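Sugar phosphate isomerase/epimerase (Parabacteroides distasonis, PDB 3L23) is probably a metal-dependent isomerase or epimerase, possibly acting on sugar phosphates, and binds a magnesium ion inside a xylose isomerase-like TIM barrel. Local coordinates at residues S77-P82 with V240-D245; G163-N168 with F273-Q278; L201-T206 with V211-D216. All coordinates share one frame; numbering follows the deposited sequence. Where two conformers were deposited one is given.

Interaction 1 of 3, residues S77-P82 with V240-D245. With MG (magnesium ion), chain B.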
loop_
_atom_site.group_PDB
_atom_site.type_symbol
_atom_site.label_atom_id
_atom_site.label_comp_id
_atom_site.label_asym_id
_atom_site.label_seq_id
_atom_site.Cartn_x
_atom_site.Cartn_y
_atom_site.Cartn_z
ATOM N N SER A 77 -8.441 -4.337 1.309
ATOM C CA SER A 77 -7.630 -3.188 1.606
ATOM C C SER A 77 -7.837 -2.099 0.571
ATOM O O SER A 77 -8.414 -2.319 -0.496
ATOM C CB SER A 77 -6.158 -3.625 1.656
ATOM O OG SER A 77 -5.288 -2.580 2.002
ATOM N N SER A 78 -7.399 -0.906 0.918
ATOM C CA SER A 78 -7.501 0.249 0.024
ATOM C C SER A 78 -6.383 1.256 0.273
ATOM O O SER A 78 -6.090 1.568 1.420
ATOM C CB SER A 78 -8.866 0.934 0.192
ATOM O OG SER A 78 -9.061 2.052 -0.664
ATOM N N HIS A 79 -5.823 1.776 -0.830
ATOM C CA HIS A 79 -4.814 2.820 -0.857
ATOM C C HIS A 79 -5.449 4.153 -1.088
ATOM O O HIS A 79 -6.094 4.373 -2.088
ATOM C CB HIS A 79 -3.798 2.605 -1.976
ATOM C CG HIS A 79 -2.680 1.718 -1.592
ATOM N ND1 HIS A 79 -1.481 1.700 -2.272
ATOM C CD2 HIS A 79 -2.562 0.830 -0.585
ATOM C CE1 HIS A 79 -0.675 0.829 -1.694
ATOM N NE2 HIS A 79 -1.305 0.283 -0.675
ATOM N N VAL A 80 -5.236 5.074 -0.159
ATOM C CA VAL A 80 -5.807 6.381 -0.273
ATOM C C VAL A 80 -4.791 7.426 0.190
ATOM O O VAL A 80 -3.962 7.150 1.050
ATOM C CB VAL A 80 -7.090 6.518 0.581
ATOM C CG1 VAL A 80 -8.172 5.523 0.092
ATOM C CG2 VAL A 80 -6.766 6.321 2.080
ATOM N N ASN A 81 -4.852 8.615 -0.378
ATOM C CA ASN A 81 -3.965 9.693 0.040
ATOM C C ASN A 81 -4.755 10.956 0.391
ATOM O O ASN A 81 -5.619 11.351 -0.402
ATOM C CB ASN A 81 -3.018 10.063 -1.105
ATOM C CG ASN A 81 -1.919 9.072 -1.313
ATOM O OD1 ASN A 81 -1.061 8.805 -0.417
ATOM N ND2 ASN A 81 -1.936 8.489 -2.504
ATOM N N PRO A 82 -4.484 11.588 1.548
ATOM C CA PRO A 82 -5.158 12.850 1.875
ATOM C C PRO A 82 -5.119 13.930 0.805
ATOM O O PRO A 82 -4.057 14.234 0.228
ATOM C CB PRO A 82 -4.411 13.332 3.131
ATOM C CG PRO A 82 -3.976 12.067 3.776
ATOM C CD PRO A 82 -3.639 11.133 2.673
ATOM N N VAL A 240 1.348 -6.386 6.632
ATOM C CA VAL A 240 0.878 -6.684 5.275
ATOM C C VAL A 240 2.058 -6.494 4.346
ATOM O O VAL A 240 2.909 -5.695 4.642
ATOM C CB VAL A 240 -0.276 -5.720 4.857
ATOM C CG1 VAL A 240 -0.857 -6.109 3.496
ATOM C CG2 VAL A 240 -1.398 -5.680 5.945
ATOM N N LEU A 241 2.144 -7.240 3.231
ATOM C CA LEU A 241 3.187 -6.978 2.246
ATOM C C LEU A 241 2.660 -6.624 0.852
ATOM O O LEU A 241 1.588 -7.040 0.459
ATOM C CB LEU A 241 4.115 -8.201 2.033
ATOM C CG LEU A 241 4.881 -8.782 3.228
ATOM C CD1 LEU A 241 5.747 -9.939 2.792
ATOM C CD2 LEU A 241 5.722 -7.659 3.850
ATOM N N HIS A 242 3.429 -5.822 0.123
ATOM C CA HIS A 242 3.341 -5.810 -1.325
ATOM C C HIS A 242 4.439 -6.695 -1.869
ATOM O O HIS A 242 5.613 -6.546 -1.497
ATOM C CB HIS A 242 3.499 -4.409 -1.906
ATOM C CG HIS A 242 2.216 -3.650 -1.981
ATOM N ND1 HIS A 242 2.107 -2.465 -2.694
ATOM C CD2 HIS A 242 1.010 -3.880 -1.420
ATOM C CE1 HIS A 242 0.855 -2.042 -2.594
ATOM N NE2 HIS A 242 0.175 -2.876 -1.829
ATOM N N ILE A 243 4.035 -7.650 -2.714
ATOM C CA ILE A 243 4.940 -8.559 -3.411
ATOM C C ILE A 243 5.053 -8.034 -4.839
ATOM O O ILE A 243 4.067 -7.956 -5.592
ATOM C CB ILE A 243 4.407 -10.023 -3.380
ATOM C CG1 ILE A 243 4.239 -10.573 -1.948
ATOM C CG2 ILE A 243 5.273 -11.008 -4.198
ATOM C CD1 ILE A 243 5.485 -10.602 -1.076
ATOM N N LYS A 244 6.271 -7.612 -5.186
ATOM C CA LYS A 244 6.541 -6.851 -6.390
ATOM C C LYS A 244 7.962 -7.125 -6.837
ATOM O O LYS A 244 8.822 -7.366 -5.974
ATOM C CB LYS A 244 6.408 -5.356 -6.088
ATOM C CG LYS A 244 6.481 -4.488 -7.273
ATOM C CD LYS A 244 6.333 -3.003 -6.987
ATOM C CE LYS A 244 6.427 -2.227 -8.281
ATOM N NZ LYS A 244 7.697 -2.467 -9.080
ATOM N N ASP A 245 8.210 -7.049 -8.147
ATOM C CA ASP A 245 9.544 -7.203 -8.754
ATOM C C ASP A 245 9.694 -5.978 -9.680
ATOM O O ASP A 245 8.848 -5.073 -9.643
ATOM C CB ASP A 245 9.619 -8.555 -9.511
ATOM C CG ASP A 245 11.037 -9.093 -9.683
ATOM O OD1 ASP A 245 12.026 -8.313 -9.782
ATOM O OD2 ASP A 245 11.166 -10.346 -9.808
HETATM MG MG MG B . 3.592 -1.029 -3.630
HETATM O O HOH W 1 4.584 0.557 -4.647
HETATM O O HOH W 2 1.768 0.340 -4.257
#

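Interaction 2 of 3, residues G163-N168 with F273-Q278. With MG (magnesium ion), chain B.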
loop_
_atom_site.group_PDB
_atom_site.type_symbol
_atom_site.label_atom_id
_atom_site.label_comp_id
_atom_site.label_asym_id
_atom_site.label_seq_id
_atom_site.Cartn_x
_atom_site.Cartn_y
_atom_site.Cartn_z
ATOM N N GLY A 163 -2.633 2.334 8.332
ATOM C CA GLY A 163 -1.553 1.594 7.700
ATOM C C GLY A 163 -0.731 2.491 6.805
ATOM O O GLY A 163 -1.274 3.397 6.163
ATOM N N TYR A 164 0.565 2.191 6.698
ATOM C CA TYR A 164 1.492 2.976 5.878
ATOM C C TYR A 164 2.271 2.091 4.906
ATOM O O TYR A 164 2.929 1.130 5.335
ATOM C CB TYR A 164 2.491 3.766 6.758
ATOM C CG TYR A 164 3.336 4.714 5.913
ATOM C CD1 TYR A 164 2.831 5.919 5.467
ATOM C CD2 TYR A 164 4.605 4.320 5.462
ATOM C CE1 TYR A 164 3.594 6.741 4.639
ATOM C CE2 TYR A 164 5.353 5.134 4.654
ATOM C CZ TYR A 164 4.828 6.336 4.247
ATOM O OH TYR A 164 5.556 7.176 3.446
ATOM N N HIS A 165 2.218 2.458 3.615
ATOM C CA HIS A 165 2.951 1.775 2.525
ATOM C C HIS A 165 4.093 2.657 2.042
ATOM O O HIS A 165 3.934 3.848 1.731
ATOM C CB HIS A 165 1.980 1.400 1.374
ATOM C CG HIS A 165 2.637 1.127 0.045
ATOM N ND1 HIS A 165 3.162 2.136 -0.738
ATOM C CD2 HIS A 165 2.801 -0.019 -0.668
ATOM C CE1 HIS A 165 3.639 1.624 -1.863
ATOM N NE2 HIS A 165 3.431 0.316 -1.846
ATOM N N ASN A 166 5.276 2.051 1.913
ATOM C CA ASN A 166 6.472 2.753 1.538
ATOM C C ASN A 166 6.849 2.566 0.076
ATOM O O ASN A 166 6.480 1.563 -0.544
ATOM C CB ASN A 166 7.664 2.231 2.328
ATOM C CG ASN A 166 7.947 0.746 2.038
ATOM O OD1 ASN A 166 7.204 -0.166 2.482
ATOM N ND2 ASN A 166 9.047 0.486 1.299
ATOM N N HIS A 167 7.563 3.561 -0.451
ATOM C CA HIS A 167 8.401 3.374 -1.641
ATOM C C HIS A 167 9.862 3.389 -1.161
ATOM O O HIS A 167 10.161 2.765 -0.141
ATOM C CB HIS A 167 8.112 4.383 -2.748
ATOM C CG HIS A 167 6.709 4.307 -3.285
ATOM N ND1 HIS A 167 5.634 4.856 -2.627
ATOM C CD2 HIS A 167 6.212 3.775 -4.430
ATOM C CE1 HIS A 167 4.530 4.662 -3.329
ATOM N NE2 HIS A 167 4.848 4.008 -4.434
ATOM N N ASN A 168 10.772 4.052 -1.854
ATOM C CA ASN A 168 12.167 4.074 -1.407
ATOM C C ASN A 168 12.616 5.382 -0.818
ATOM O O ASN A 168 13.688 5.430 -0.217
ATOM C CB ASN A 168 13.131 3.625 -2.539
ATOM C CG ASN A 168 13.043 4.463 -3.793
ATOM O OD1 ASN A 168 12.102 5.253 -4.004
ATOM N ND2 ASN A 168 14.017 4.235 -4.696
ATOM N N PHE A 273 -0.435 -8.472 -1.217
ATOM C CA PHE A 273 -0.945 -8.058 -2.532
ATOM C C PHE A 273 0.151 -8.001 -3.587
ATOM O O PHE A 273 1.233 -7.431 -3.377
ATOM C CB PHE A 273 -1.631 -6.710 -2.434
ATOM C CG PHE A 273 -2.737 -6.711 -1.440
ATOM C CD1 PHE A 273 -3.945 -7.286 -1.760
ATOM C CD2 PHE A 273 -2.516 -6.313 -0.133
ATOM C CE1 PHE A 273 -4.962 -7.369 -0.815
ATOM C CE2 PHE A 273 -3.514 -6.357 0.808
ATOM C CZ PHE A 273 -4.753 -6.922 0.478
ATOM N N VAL A 274 -0.151 -8.618 -4.721
ATOM C CA VAL A 274 0.669 -8.491 -5.924
ATOM C C VAL A 274 0.596 -7.098 -6.491
ATOM O O VAL A 274 -0.484 -6.505 -6.607
ATOM C CB VAL A 274 0.206 -9.522 -7.038
ATOM C CG1 VAL A 274 0.788 -9.157 -8.413
ATOM C CG2 VAL A 274 0.537 -10.939 -6.584
ATOM N N GLU A 275 1.752 -6.571 -6.888
ATOM C CA GLU A 275 1.810 -5.307 -7.577
ATOM C C GLU A 275 2.691 -5.393 -8.805
ATOM O O GLU A 275 3.734 -6.073 -8.788
ATOM C CB GLU A 275 2.327 -4.229 -6.639
ATOM C CG GLU A 275 2.368 -2.894 -7.338
ATOM C CD GLU A 275 2.645 -1.751 -6.408
ATOM O OE1 GLU A 275 3.265 -1.944 -5.367
ATOM O OE2 GLU A 275 2.252 -0.623 -6.744
ATOM N N LEU A 276 2.264 -4.728 -9.883
ATOM C CA LEU A 276 3.009 -4.697 -11.140
ATOM C C LEU A 276 2.971 -3.281 -11.695
ATOM O O LEU A 276 1.890 -2.742 -11.901
ATOM C CB LEU A 276 2.382 -5.690 -12.137
ATOM C CG LEU A 276 3.034 -5.822 -13.486
ATOM C CD1 LEU A 276 4.399 -6.481 -13.299
ATOM C CD2 LEU A 276 2.121 -6.546 -14.491
ATOM N N GLU A 277 4.117 -2.657 -11.918
ATOM C CA GLU A 277 4.097 -1.325 -12.519
ATOM C C GLU A 277 4.022 -1.464 -14.041
ATOM O O GLU A 277 3.875 -2.576 -14.555
ATOM C CB GLU A 277 5.210 -0.389 -11.951
ATOM C CG GLU A 277 6.645 -0.637 -12.231
ATOM C CD GLU A 277 7.484 0.306 -11.340
ATOM O OE1 GLU A 277 7.397 1.543 -11.520
ATOM O OE2 GLU A 277 8.160 -0.189 -10.419
ATOM N N GLN A 278 4.020 -0.348 -14.763
ATOM C CA GLN A 278 3.884 -0.359 -16.197
ATOM C C GLN A 278 4.859 -1.320 -16.856
ATOM O O GLN A 278 6.057 -1.281 -16.600
ATOM C CB GLN A 278 4.130 1.049 -16.722
ATOM C CG GLN A 278 4.224 1.150 -18.201
ATOM C CD GLN A 278 2.970 0.737 -18.903
ATOM O OE1 GLN A 278 1.878 1.188 -18.545
ATOM N NE2 GLN A 278 3.111 -0.093 -19.955
HETATM MG MG MG B . 3.592 -1.029 -3.630
HETATM O O HOH W 2 1.768 0.340 -4.257
HETATM O O HOH W 1 4.584 0.557 -4.647
#

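Interaction 3 of 3, residues L201-T206 with V211-D216. With MG (magnesium ion), chain B.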
loop_
_atom_site.group_PDB
_atom_site.type_symbol
_atom_site.label_atom_id
_atom_site.label_comp_id
_atom_site.label_asym_id
_atom_site.label_seq_id
_atom_site.Cartn_x
_atom_site.Cartn_y
_atom_site.Cartn_z
ATOM N N LEU A 201 12.726 6.309 11.662
ATOM C CA LEU A 201 12.077 7.307 12.487
ATOM C C LEU A 201 10.566 7.052 12.538
ATOM O O LEU A 201 9.930 7.269 13.580
ATOM C CB LEU A 201 12.367 8.731 11.983
ATOM C CG LEU A 201 13.838 9.171 11.940
ATOM C CD1 LEU A 201 13.968 10.513 11.241
ATOM C CD2 LEU A 201 14.451 9.159 13.347
HETATM N N MSE A 202 9.981 6.587 11.429
HETATM C CA MSE A 202 8.542 6.321 11.406
HETATM C C MSE A 202 8.196 5.181 12.346
HETATM O O MSE A 202 7.217 5.257 13.093
HETATM C CB MSE A 202 8.053 6.017 9.982
HETATM C CG MSE A 202 8.019 7.251 9.091
HETATM SE SE MSE A 202 7.318 6.623 7.346
HETATM C CE MSE A 202 7.107 8.371 6.554
ATOM N N LEU A 203 8.983 4.117 12.286
ATOM C CA LEU A 203 8.828 2.985 13.216
ATOM C C LEU A 203 8.973 3.450 14.651
ATOM O O LEU A 203 8.146 3.130 15.516
ATOM C CB LEU A 203 9.860 1.914 12.913
ATOM C CG LEU A 203 9.578 1.109 11.638
ATOM C CD1 LEU A 203 10.898 0.469 11.105
ATOM C CD2 LEU A 203 8.424 0.077 11.796
ATOM N N LYS A 204 10.013 4.206 14.928
ATOM C CA LYS A 204 10.279 4.620 16.319
ATOM C C LYS A 204 9.183 5.475 16.951
ATOM O O LYS A 204 8.874 5.334 18.158
ATOM C CB LYS A 204 11.596 5.397 16.380
ATOM C CG LYS A 204 12.013 5.788 17.770
ATOM C CD LYS A 204 13.414 6.343 17.825
ATOM C CE LYS A 204 13.576 7.649 17.129
ATOM N NZ LYS A 204 14.527 8.456 17.990
ATOM N N ASP A 205 8.638 6.395 16.167
ATOM C CA ASP A 205 7.799 7.464 16.684
ATOM C C ASP A 205 6.322 7.371 16.341
ATOM O O ASP A 205 5.577 8.304 16.615
ATOM C CB ASP A 205 8.351 8.802 16.209
ATOM C CG ASP A 205 9.671 9.158 16.877
ATOM O OD1 ASP A 205 9.866 8.792 18.053
ATOM O OD2 ASP A 205 10.500 9.825 16.242
ATOM N N THR A 206 5.902 6.247 15.783
ATOM C CA THR A 206 4.478 5.931 15.628
ATOM C C THR A 206 4.155 4.889 16.701
ATOM O O THR A 206 5.012 4.114 17.105
ATOM C CB THR A 206 4.104 5.421 14.263
ATOM O OG1 THR A 206 4.925 4.304 13.899
ATOM C CG2 THR A 206 4.257 6.544 13.249
ATOM N N VAL A 211 -0.579 2.422 14.547
ATOM C CA VAL A 211 -0.017 2.479 13.174
ATOM C C VAL A 211 0.699 1.185 12.866
ATOM O O VAL A 211 1.456 0.693 13.699
ATOM C CB VAL A 211 0.984 3.636 13.071
ATOM C CG1 VAL A 211 1.791 3.628 11.759
ATOM C CG2 VAL A 211 0.267 5.005 13.325
ATOM N N TYR A 212 0.442 0.649 11.673
ATOM C CA TYR A 212 1.144 -0.544 11.195
ATOM C C TYR A 212 1.636 -0.228 9.799
ATOM O O TYR A 212 1.244 0.774 9.170
ATOM C CB TYR A 212 0.235 -1.797 11.173
ATOM C CG TYR A 212 -0.903 -1.643 10.194
ATOM C CD1 TYR A 212 -2.082 -1.002 10.567
ATOM C CD2 TYR A 212 -0.816 -2.144 8.894
ATOM C CE1 TYR A 212 -3.118 -0.818 9.641
ATOM C CE2 TYR A 212 -1.816 -1.946 7.971
ATOM C CZ TYR A 212 -2.976 -1.294 8.351
ATOM O OH TYR A 212 -3.966 -1.089 7.405
ATOM N N PHE A 213 2.475 -1.114 9.297
ATOM C CA PHE A 213 3.130 -0.936 8.030
ATOM C C PHE A 213 2.804 -2.041 7.017
ATOM O O PHE A 213 2.716 -3.241 7.366
ATOM C CB PHE A 213 4.663 -0.819 8.255
ATOM C CG PHE A 213 5.048 0.437 9.009
ATOM C CD1 PHE A 213 4.975 0.510 10.354
ATOM C CD2 PHE A 213 5.385 1.591 8.318
ATOM C CE1 PHE A 213 5.238 1.695 11.034
ATOM C CE2 PHE A 213 5.658 2.794 8.987
ATOM C CZ PHE A 213 5.588 2.845 10.327
ATOM N N GLU A 214 2.580 -1.615 5.772
ATOM C CA GLU A 214 2.461 -2.533 4.643
ATOM C C GLU A 214 3.779 -2.367 3.924
ATOM O O GLU A 214 3.938 -1.391 3.193
ATOM C CB GLU A 214 1.295 -2.158 3.723
ATOM C CG GLU A 214 1.152 -3.014 2.470
ATOM C CD GLU A 214 0.021 -2.594 1.618
ATOM O OE1 GLU A 214 0.014 -1.438 1.168
ATOM O OE2 GLU A 214 -0.895 -3.402 1.389
HETATM N N MSE A 215 4.695 -3.326 4.083
HETATM C CA MSE A 215 6.032 -3.169 3.509
HETATM C C MSE A 215 6.004 -3.605 2.043
HETATM O O MSE A 215 5.594 -4.729 1.719
HETATM C CB MSE A 215 7.076 -3.983 4.267
HETATM C CG MSE A 215 8.422 -4.049 3.546
HETATM SE SE MSE A 215 9.870 -4.501 4.707
HETATM C CE MSE A 215 10.246 -2.769 5.360
ATOM N N ASP A 216 6.425 -2.716 1.157
ATOM C CA ASP A 216 6.576 -3.067 -0.259
ATOM C C ASP A 216 7.981 -3.603 -0.411
ATOM O O ASP A 216 8.968 -2.859 -0.302
ATOM C CB ASP A 216 6.306 -1.878 -1.150
ATOM C CG ASP A 216 6.337 -2.214 -2.623
ATOM O OD1 ASP A 216 7.344 -2.774 -3.063
ATOM O OD2 ASP A 216 5.385 -1.832 -3.336
HETATM MG MG MG B . 3.592 -1.029 -3.630
HETATM O O HOH W 1 4.584 0.557 -4.647
HETATM O O HOH W 2 1.768 0.340 -4.257
#

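Interaction 1 of 3, residues S77-P82 with V240-D245
His79 and His242 reach toward each other across the interior of the barrel from strands 74-79 and 238-243, which are not neighbours in the sheet, so their backbones stay far apart: CA of His79 is 11.9 Å from CA of His242. The two imidazoles span this gap from opposite directions. In both, CG stands anti to the carbonyl carbon (chi1 -86° in His79, -87° in His242), and each ring is thereby carried inward. They meet rim to rim, with neither ring over the other's face: CE1 of His79 lies 3.4 Å from CE1 of His242, NE2 of His79 lies 3.7 Å from NE2 of His242, and the planes differ by 17°. His79 NE2 is hydrogen-bonded to Glu214 OE1 and His242 NE2 to Glu47 OE1, while Glu47 OE2 is hydrogen-bonded to Ser77 OG. On the other side of CE1 from NE2, His242 ND1 binds the magnesium ion at 2.3 Å, and water 2 sits in the ring plane at its edge. The His242 ring is therefore held through both nitrogens, which restricts its rotation. The chemistry implies a second shell in which His79 packs against a metal ligand without itself touching the metal.

Interaction 2 of 3, residues G163-N168 with F273-Q278
His165 and Glu275 meet through the magnesium ion and hardly touch each other directly, as the small buried surface of 35 Å² indicates. The tight part is the metal bridge. His165 NE2 binds the ion at 2.2 Å and Glu275 OE1 binds it at 2.0 Å, and the NE2-metal-OE1 angle of about 164° puts the two ligands nearly trans. That geometry accounts for the 4.2 Å between His165 NE2 and Glu275 OE1, an approach made at the edge of the imidazole and near its plane. The ring and carboxylate planes are turned 57° apart. Glu275 reaches the ion as an extended chain, its CG placed anti to the backbone N (chi1 -179°), and it coordinates through a single oxygen: OE2 lies 3.4 Å from the magnesium. Instead Glu275 OE2 accepts a hydrogen bond from the O atom of water 2 at 2.7 Å, which steadies the carboxylate. The histidine is fixed at its other nitrogen, since ND1 is hydrogen-bonded to the carbonyl oxygen of Pro128. His165 CE1 also lies 3.5 Å above the ring plane of His167, offset toward its rim.

The looser side carries two waters. Waters 1 and 2 are metal ligands here, with water 1 in the plane of the His165 ring at its edge, while partly exposed His167 flanks the site without binding the ion. Asp216 and His242 complete six-fold coordination. Ligands carried by, or just beyond, the C-terminal parts of barrel strands 162-165 and 272-274, gathered round one divalent ion with water still bound, are consistent with the metal site of the xylose isomerase-like TIM barrels, at the C-terminal mouth of the barrel.

Interaction 3 of 3, residues L201-T206 with V211-D216
Phe213 is the main apolar element of this contact, its side chain directed from strand 211-216 toward the segment 201-206 on helix 198-205. Leu203 CD2 comes obliquely to the ring, 3.7 Å from Phe213 CE1, while CB of selenomethionine Met202 lies 4.0 Å from Phe213 CZ. Beside the first strand residue, Val211, the side chain of Thr206 crosses it at about a right angle, with Thr206 CB 3.8 Å from Val211 CB.

The polar interactions gather round Met202 O and Thr206. Thr206 OG1, turned between the backbone N and the carbonyl carbon (chi1 54°), hydrogen-bonds back to the Met202 carbonyl oxygen at 2.6 Å, and Thr206 N makes a weak backbone bond to the same oxygen. Both Thr206 OG1 and Met202 O lie at the edge of the Phe213 ring, near its plane. Arg237 ties the two segments together, bonding to Leu203 O, Thr206 OG1 and Val211 O.

Metal binding and capping fall at the strand's other end. Asp216 OD2 holds the magnesium ion at 2.0 Å, and OD1 accepts from Trp219 N, making Asp216 the N-cap of helix 217-222.

Strand 211-216 runs between parallel strands 162-165 and 238-243; helix 198-205 packs outside it, the ring of Tyr199 meets Phe213, and helix 136-155 touches Thr206 and Val211.

Overall arrangement
All three contacts belong to one barrel and converge on one magnesium ion: interaction 1 supplies His242, interaction 2 His165 and Glu275, interaction 3 Asp216. The centres of interactions 1 and 2 are about 5 Å apart; interaction 3 lies about 13 and 15 Å from them, because its bulk packs outside the barrel and only its strand end reaches the metal. Strand pairing joins them, with His242 N 2.9 Å from Met215 O, Tyr164 O 2.8 Å from Glu214 N and Ile243 N 2.9 Å from Phe273 O. Side chains add a further link between interactions 1 and 2: Lys244 NZ forms a 2.7 Å salt bridge with Glu277 OE2.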